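PDB 5OYN: dehydratase, IlvD/Edd family from Caulobacter crescentus, which catalyses the dehydration of D-xylonate to 2-dehydro-3-deoxy-D-arabinonate in D-xylose breakdown, and handles D-gluconate with similar efficiency, using a [2Fe-2S] cluster and magnesium. Local coordinates for residues E412-R416 with Y417-P421; L541-E544 with A545-A548. One frame throughout, in Å; residues are numbered along the deposited sequence.

Interaction 1: E412-R416 with Y417-P421; sequences EFRKR and YLSQP
Phe-413 and Tyr-417, one helical turn apart at the C-terminal end of helix 411-417, form an edge-to-face aromatic pair: the CD2 edge of Tyr-417 sits over the centre of the Phe-413 ring, with centroids 4.9 Å apart and planes at 51°. A face of the Tyr-417 ring is covered in turn by the aliphatic part of Arg-416, whose CG makes a CH-pi contact 3.8 Å from the Tyr-417 centroid. Leu-418 adds a looser apolar touch, CD2 to Phe-413 CE1 at 4.2 Å, and its CD1 lies over the guanidinium face of Arg-414.

Hydrogen bonds close the helix. Tyr-417 N donates to Phe-413 O at 3.2 Å, whereas Leu-418 N to Arg-414 O, 3.0 Å, is bent to 130° and weak. Leu-418 has already left helical geometry, and Ser-419 OG gives Arg-414 O a second weak bond at 3.3 Å.

Tyr-417 OH is hydrogen-bonded to Glu-453 O, and its ring also meets Phe-427. The buried phenol is thus satisfied at its polar end and packed through its ring, and the helix end is probably held by this ring packing together with the Tyr-417 N to Phe-413 O bond, with two weak hydrogen bonds on Arg-414 O.

Interaction 2: L541-E544 with A545-A548; sequences LVDE and ATIA
Asp-543 and Ile-547 are joined by a backbone hydrogen bond that starts helix 544-551: Ile-547 N donates to Asp-543 O at 3.0 Å, as the extended chain of Val-542 and Asp-543 turns into helical geometry at Glu-544. Asp-543 is the N-cap. Its carboxylate folds back over the first turn because CG stands between the backbone N and the carbonyl carbon (chi1 58°). Asp-543 OD2 takes Thr-546 N from above the carboxylate plane at 3.1 Å, a straight bond (162°), and Ala-545 N more weakly at 3.3 Å. The other oxygen, Asp-543 OD1, accepts from Thr-546 OG1 at 2.6 Å, met on its syn side and 29° out of plane. Replacing Thr-546 with a valine would probably leave OD1 without this hydroxyl donor and the carboxylate freer to turn. A negative charge here would probably interact favourably with the helix dipole. Beside the cap, Val-542 CG1 packs on Ile-547 CG1 at 3.8 Å.

The loop from strand 537-540, outermost within this chain in the mixed sheet, leads into helix 544-551 at this cap. Leu-541 shares backbone hydrogen bonding with Thr-528 of the adjacent strand 528-532, while Val-542 touches Asp-527 and Ile-547 touches Trp-522 in nearby loops.

Both interactions are local and mark opposite ends of helices in the C-terminal part of the dehydratase: interaction 1 closes helix 411-417 and interaction 2 opens helix 544-551. They do not touch; their centres are 29 Å apart and their nearest atoms about 12 Å. Helix 411-417 leads through its loop into strand 426-435, while helix 544-551 follows strand 537-540, both strands of the same mixed sheet. Interaction 1 is partly buried and relies on aromatic and aliphatic packing alongside its hydrogen bonds, whereas interaction 2 lies at the surface and relies on a carboxylate, probably charged, that gathers donors. Each lies away from the cluster and magnesium sites.

Interaction 1: E412-R416 with Y417-P421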
ATOM      1  N   GLU A 412      18.731 -31.491  35.831  1.00 76.70           N
ATOM      2  CA  GLU A 412      19.870 -32.386  35.655  1.00 77.32           C
ATOM      3  C   GLU A 412      21.188 -31.641  35.846  1.00 79.20           C
ATOM      4  O   GLU A 412      22.122 -32.168  36.464  1.00 82.02           O
ATOM      5  CB  GLU A 412      19.810 -33.044  34.276  1.00 79.40           C
ATOM      6  CG  GLU A 412      20.328 -34.476  34.254  1.00 88.64           C
ATOM      7  CD  GLU A 412      19.601 -35.380  35.244  1.00101.77           C
ATOM      8  OE1 GLU A 412      18.352 -35.324  35.301  1.00101.76           O
ATOM      9  OE2 GLU A 412      20.280 -36.141  35.974  1.00103.82           O
ATOM     10  N   PHE A 413      21.281 -30.419  35.313  1.00 76.34           N
ATOM     11  CA  PHE A 413      22.442 -29.564  35.554  1.00 72.36           C
ATOM     12  C   PHE A 413      22.622 -29.299  37.042  1.00 74.67           C
ATOM     13  O   PHE A 413      23.746 -29.349  37.556  1.00 75.66           O
ATOM     14  CB  PHE A 413      22.272 -28.253  34.779  1.00 66.38           C
ATOM     15  CG  PHE A 413      23.427 -27.279  34.898  1.00 68.64           C
ATOM     16  CD1 PHE A 413      23.558 -26.449  36.010  1.00 70.71           C
ATOM     17  CD2 PHE A 413      24.340 -27.134  33.853  1.00 70.95           C
ATOM     18  CE1 PHE A 413      24.606 -25.530  36.099  1.00 64.96           C
ATOM     19  CE2 PHE A 413      25.386 -26.217  33.930  1.00 67.90           C
ATOM     20  CZ  PHE A 413      25.520 -25.417  35.058  1.00 67.26           C
ATOM     21  N   ARG A 414      21.523 -29.010  37.748  1.00 70.81           N
ATOM     22  CA  ARG A 414      21.593 -28.763  39.183  1.00 70.85           C
ATOM     23  C   ARG A 414      22.190 -29.960  39.918  1.00 73.99           C
ATOM     24  O   ARG A 414      23.181 -29.822  40.643  1.00 73.84           O
ATOM     25  CB  ARG A 414      20.206 -28.427  39.722  1.00 68.98           C
ATOM     26  CG  ARG A 414      20.214 -27.935  41.159  1.00 72.20           C
ATOM     27  CD  ARG A 414      18.878 -27.341  41.568  1.00 73.36           C
ATOM     28  NE  ARG A 414      18.506 -26.209  40.721  1.00 87.48           N
ATOM     29  CZ  ARG A 414      18.942 -24.959  40.886  1.00 87.39           C
ATOM     30  NH1 ARG A 414      19.777 -24.655  41.883  1.00 83.58           N
ATOM     31  NH2 ARG A 414      18.539 -24.009  40.047  1.00 83.39           N
ATOM     32  N   LYS A 415      21.612 -31.150  39.719  1.00 75.76           N
ATOM     33  CA  LYS A 415      22.111 -32.359  40.374  1.00 75.19           C
ATOM     34  C   LYS A 415      23.584 -32.615  40.081  1.00 73.12           C
ATOM     35  O   LYS A 415      24.304 -33.118  40.944  1.00 80.05           O
ATOM     36  CB  LYS A 415      21.288 -33.574  39.940  1.00 75.97           C
ATOM     37  CG  LYS A 415      20.060 -33.833  40.800  1.00 82.74           C
ATOM     38  CD  LYS A 415      19.249 -35.013  40.275  1.00 89.38           C
ATOM     39  CE  LYS A 415      17.756 -34.686  40.237  1.00 95.36           C
ATOM     40  NZ  LYS A 415      17.051 -35.360  39.098  1.00 97.49           N
ATOM     41  N   ARG A 416      24.054 -32.278  38.886  1.00 73.68           N
ATOM     42  CA  ARG A 416      25.414 -32.641  38.508  1.00 75.93           C
ATOM     43  C   ARG A 416      26.460 -31.730  39.148  1.00 77.68           C
ATOM     44  O   ARG A 416      27.514 -32.209  39.583  1.00 80.15           O
ATOM     45  CB  ARG A 416      25.558 -32.628  36.982  1.00 78.11           C
ATOM     46  CG  ARG A 416      26.877 -33.215  36.487  1.00 79.11           C
ATOM     47  CD  ARG A 416      27.023 -33.160  34.972  1.00 84.37           C
ATOM     48  NE  ARG A 416      25.789 -33.508  34.277  1.00 94.09           N
ATOM     49  CZ  ARG A 416      25.401 -34.757  34.042  1.00 97.55           C
ATOM     50  NH1 ARG A 416      26.159 -35.773  34.450  1.00 93.91           N
ATOM     51  NH2 ARG A 416      24.258 -34.990  33.400  1.00 91.64           N
ATOM     52  N   TYR A 417      26.203 -30.426  39.213  1.00 77.53           N
ATOM     53  CA  TYR A 417      27.238 -29.487  39.637  1.00 74.91           C
ATOM     54  C   TYR A 417      26.921 -28.751  40.926  1.00 75.57           C
ATOM     55  O   TYR A 417      27.809 -28.588  41.769  1.00 78.72           O
ATOM     56  CB  TYR A 417      27.506 -28.452  38.537  1.00 70.16           C
ATOM     57  CG  TYR A 417      27.776 -29.051  37.178  1.00 75.65           C
ATOM     58  CD1 TYR A 417      29.044 -29.516  36.838  1.00 72.71           C
ATOM     59  CD2 TYR A 417      26.761 -29.141  36.225  1.00 76.50           C
ATOM     60  CE1 TYR A 417      29.292 -30.062  35.586  1.00 75.01           C
ATOM     61  CE2 TYR A 417      26.997 -29.681  34.972  1.00 72.19           C
ATOM     62  CZ  TYR A 417      28.260 -30.138  34.657  1.00 75.40           C
ATOM     63  OH  TYR A 417      28.484 -30.678  33.415  1.00 71.23           O
ATOM     64  N   LEU A 418      25.693 -28.280  41.103  1.00 75.72           N
ATOM     65  CA  LEU A 418      25.365 -27.449  42.250  1.00 76.11           C
ATOM     66  C   LEU A 418      24.821 -28.249  43.424  1.00 75.45           C
ATOM     67  O   LEU A 418      24.187 -27.665  44.310  1.00 72.04           O
ATOM     68  CB  LEU A 418      24.359 -26.371  41.848  1.00 72.71           C
ATOM     69  CG  LEU A 418      24.447 -25.844  40.418  1.00 72.78           C
ATOM     70  CD1 LEU A 418      23.303 -24.878  40.151  1.00 68.78           C
ATOM     71  CD2 LEU A 418      25.795 -25.182  40.137  1.00 68.67           C
ATOM     72  N   SER A 419      25.057 -29.565  43.462  1.00 72.17           N
ATOM     73  CA  SER A 419      24.384 -30.409  44.445  1.00 84.31           C
ATOM     74  C   SER A 419      25.337 -31.243  45.313  1.00 83.22           C
ATOM     75  O   SER A 419      24.902 -32.242  45.902  1.00 70.54           O
ATOM     76  CB  SER A 419      23.378 -31.320  43.735  1.00 75.88           C
ATOM     77  OG  SER A 419      22.104 -30.705  43.665  1.00 78.66           O
ATOM     78  N   GLN A 420      26.617 -30.856  45.436  1.00 83.49           N
ATOM     79  CA  GLN A 420      27.340 -31.875  46.202  1.00 93.89           C
ATOM     80  C   GLN A 420      27.228 -31.605  47.707  1.00 94.05           C
ATOM     81  O   GLN A 420      27.204 -30.445  48.130  1.00 89.08           O
ATOM     82  CB  GLN A 420      28.810 -31.942  45.781  1.00 91.73           C
ATOM     83  CG  GLN A 420      29.759 -31.073  46.586  1.00 96.88           C
ATOM     84  CD  GLN A 420      31.190 -31.163  46.093  1.00100.38           C
ATOM     85  OE1 GLN A 420      32.010 -30.273  46.351  1.00100.27           O
ATOM     86  NE2 GLN A 420      31.501 -32.242  45.378  1.00 97.11           N
ATOM     87  N   PRO A 421      27.169 -32.681  48.504  1.00 89.49           N
ATOM     88  CA  PRO A 421      26.647 -32.566  49.885  1.00 93.67           C
ATOM     89  C   PRO A 421      27.225 -31.451  50.750  1.00 97.57           C
ATOM     90  O   PRO A 421      26.454 -30.702  51.360  1.00 99.59           O
ATOM     91  CB  PRO A 421      26.958 -33.949  50.466  1.00 97.87           C
ATOM     92  CG  PRO A 421      26.830 -34.859  49.287  1.00 97.29           C
ATOM     93  CD  PRO A 421      27.380 -34.085  48.112  1.00 86.05           C
TER

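Interaction 2: L541-E544 with A545-A548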
ATOM      1  N   LEU A 541      41.862 -20.838  39.289  1.00 78.52           N
ATOM      2  CA  LEU A 541      42.862 -21.282  40.266  1.00 75.32           C
ATOM      3  C   LEU A 541      44.216 -21.369  39.565  1.00 76.98           C
ATOM      4  O   LEU A 541      44.687 -22.439  39.169  1.00 75.64           O
ATOM      5  CB  LEU A 541      42.458 -22.618  40.876  1.00 67.93           C
ATOM      6  CG  LEU A 541      41.045 -22.641  41.447  1.00 72.79           C
ATOM      7  CD1 LEU A 541      40.712 -24.008  42.028  1.00 68.73           C
ATOM      8  CD2 LEU A 541      40.875 -21.538  42.489  1.00 72.65           C
ATOM      9  N   VAL A 542      44.840 -20.202  39.402  1.00 78.72           N
ATOM     10  CA  VAL A 542      46.107 -20.044  38.692  1.00 84.16           C
ATOM     11  C   VAL A 542      46.891 -18.921  39.365  1.00 89.74           C
ATOM     12  O   VAL A 542      46.435 -17.771  39.411  1.00 86.41           O
ATOM     13  CB  VAL A 542      45.876 -19.757  37.195  1.00 82.62           C
ATOM     14  CG1 VAL A 542      47.123 -19.159  36.557  1.00 81.79           C
ATOM     15  CG2 VAL A 542      45.451 -21.033  36.462  1.00 82.32           C
ATOM     16  N   ASP A 543      48.079 -19.249  39.879  1.00 94.01           N
ATOM     17  CA  ASP A 543      48.782 -18.391  40.828  1.00 95.78           C
ATOM     18  C   ASP A 543      49.218 -17.078  40.186  1.00 95.10           C
ATOM     19  O   ASP A 543      49.353 -16.963  38.963  1.00 95.10           O
ATOM     20  CB  ASP A 543      50.001 -19.115  41.405  1.00 99.62           C
ATOM     21  CG  ASP A 543      50.982 -19.557  40.331  1.00101.88           C
ATOM     22  OD1 ASP A 543      50.664 -20.519  39.593  1.00102.43           O
ATOM     23  OD2 ASP A 543      52.069 -18.942  40.226  1.00 99.37           O
ATOM     24  N   GLU A 544      49.454 -16.082  41.051  1.00 94.80           N
ATOM     25  CA  GLU A 544      49.807 -14.733  40.609  1.00 97.58           C
ATOM     26  C   GLU A 544      51.019 -14.726  39.685  1.00 96.41           C
ATOM     27  O   GLU A 544      51.127 -13.865  38.801  1.00 86.90           O
ATOM     28  CB  GLU A 544      50.086 -13.848  41.829  1.00102.12           C
ATOM     29  CG  GLU A 544      48.885 -13.075  42.357  1.00106.85           C
ATOM     30  CD  GLU A 544      49.272 -11.727  42.958  1.00117.12           C
ATOM     31  OE1 GLU A 544      50.481 -11.501  43.195  1.00115.60           O
ATOM     32  OE2 GLU A 544      48.368 -10.892  43.196  1.00117.35           O
ATOM     33  N   ALA A 545      51.941 -15.670  39.883  1.00 99.81           N
ATOM     34  CA  ALA A 545      53.179 -15.699  39.113  1.00 99.62           C
ATOM     35  C   ALA A 545      52.939 -16.222  37.700  1.00 95.25           C
ATOM     36  O   ALA A 545      53.358 -15.593  36.720  1.00 94.40           O
ATOM     37  CB  ALA A 545      54.228 -16.547  39.845  1.00 99.59           C
ATOM     38  N   THR A 546      52.262 -17.371  37.580  1.00 93.18           N
ATOM     39  CA  THR A 546      51.918 -17.891  36.259  1.00 94.56           C
ATOM     40  C   THR A 546      51.067 -16.903  35.474  1.00 92.58           C
ATOM     41  O   THR A 546      51.178 -16.835  34.245  1.00 88.94           O
ATOM     42  CB  THR A 546      51.178 -19.226  36.374  1.00 90.20           C
ATOM     43  OG1 THR A 546      51.816 -20.057  37.351  1.00 94.10           O
ATOM     44  CG2 THR A 546      51.180 -19.940  35.035  1.00 84.22           C
ATOM     45  N   ILE A 547      50.232 -16.120  36.167  1.00 86.29           N
ATOM     46  CA  ILE A 547      49.334 -15.192  35.483  1.00 90.48           C
ATOM     47  C   ILE A 547      50.129 -14.209  34.631  1.00 91.64           C
ATOM     48  O   ILE A 547      49.882 -14.067  33.426  1.00 89.51           O
ATOM     49  CB  ILE A 547      48.427 -14.469  36.497  1.00 87.54           C
ATOM     50  CG1 ILE A 547      47.304 -15.397  36.974  1.00 82.34           C
ATOM     51  CG2 ILE A 547      47.815 -13.220  35.883  1.00 75.95           C
ATOM     52  CD1 ILE A 547      46.292 -14.722  37.890  1.00 74.04           C
ATOM     53  N   ALA A 548      51.111 -13.528  35.236  1.00 92.16           N
ATOM     54  CA  ALA A 548      51.853 -12.506  34.500  1.00 93.12           C
ATOM     55  C   ALA A 548      52.789 -13.103  33.456  1.00 93.24           C
ATOM     56  O   ALA A 548      53.170 -12.401  32.508  1.00 88.50           O
ATOM     57  CB  ALA A 548      52.639 -11.621  35.463  1.00 89.45           C
TER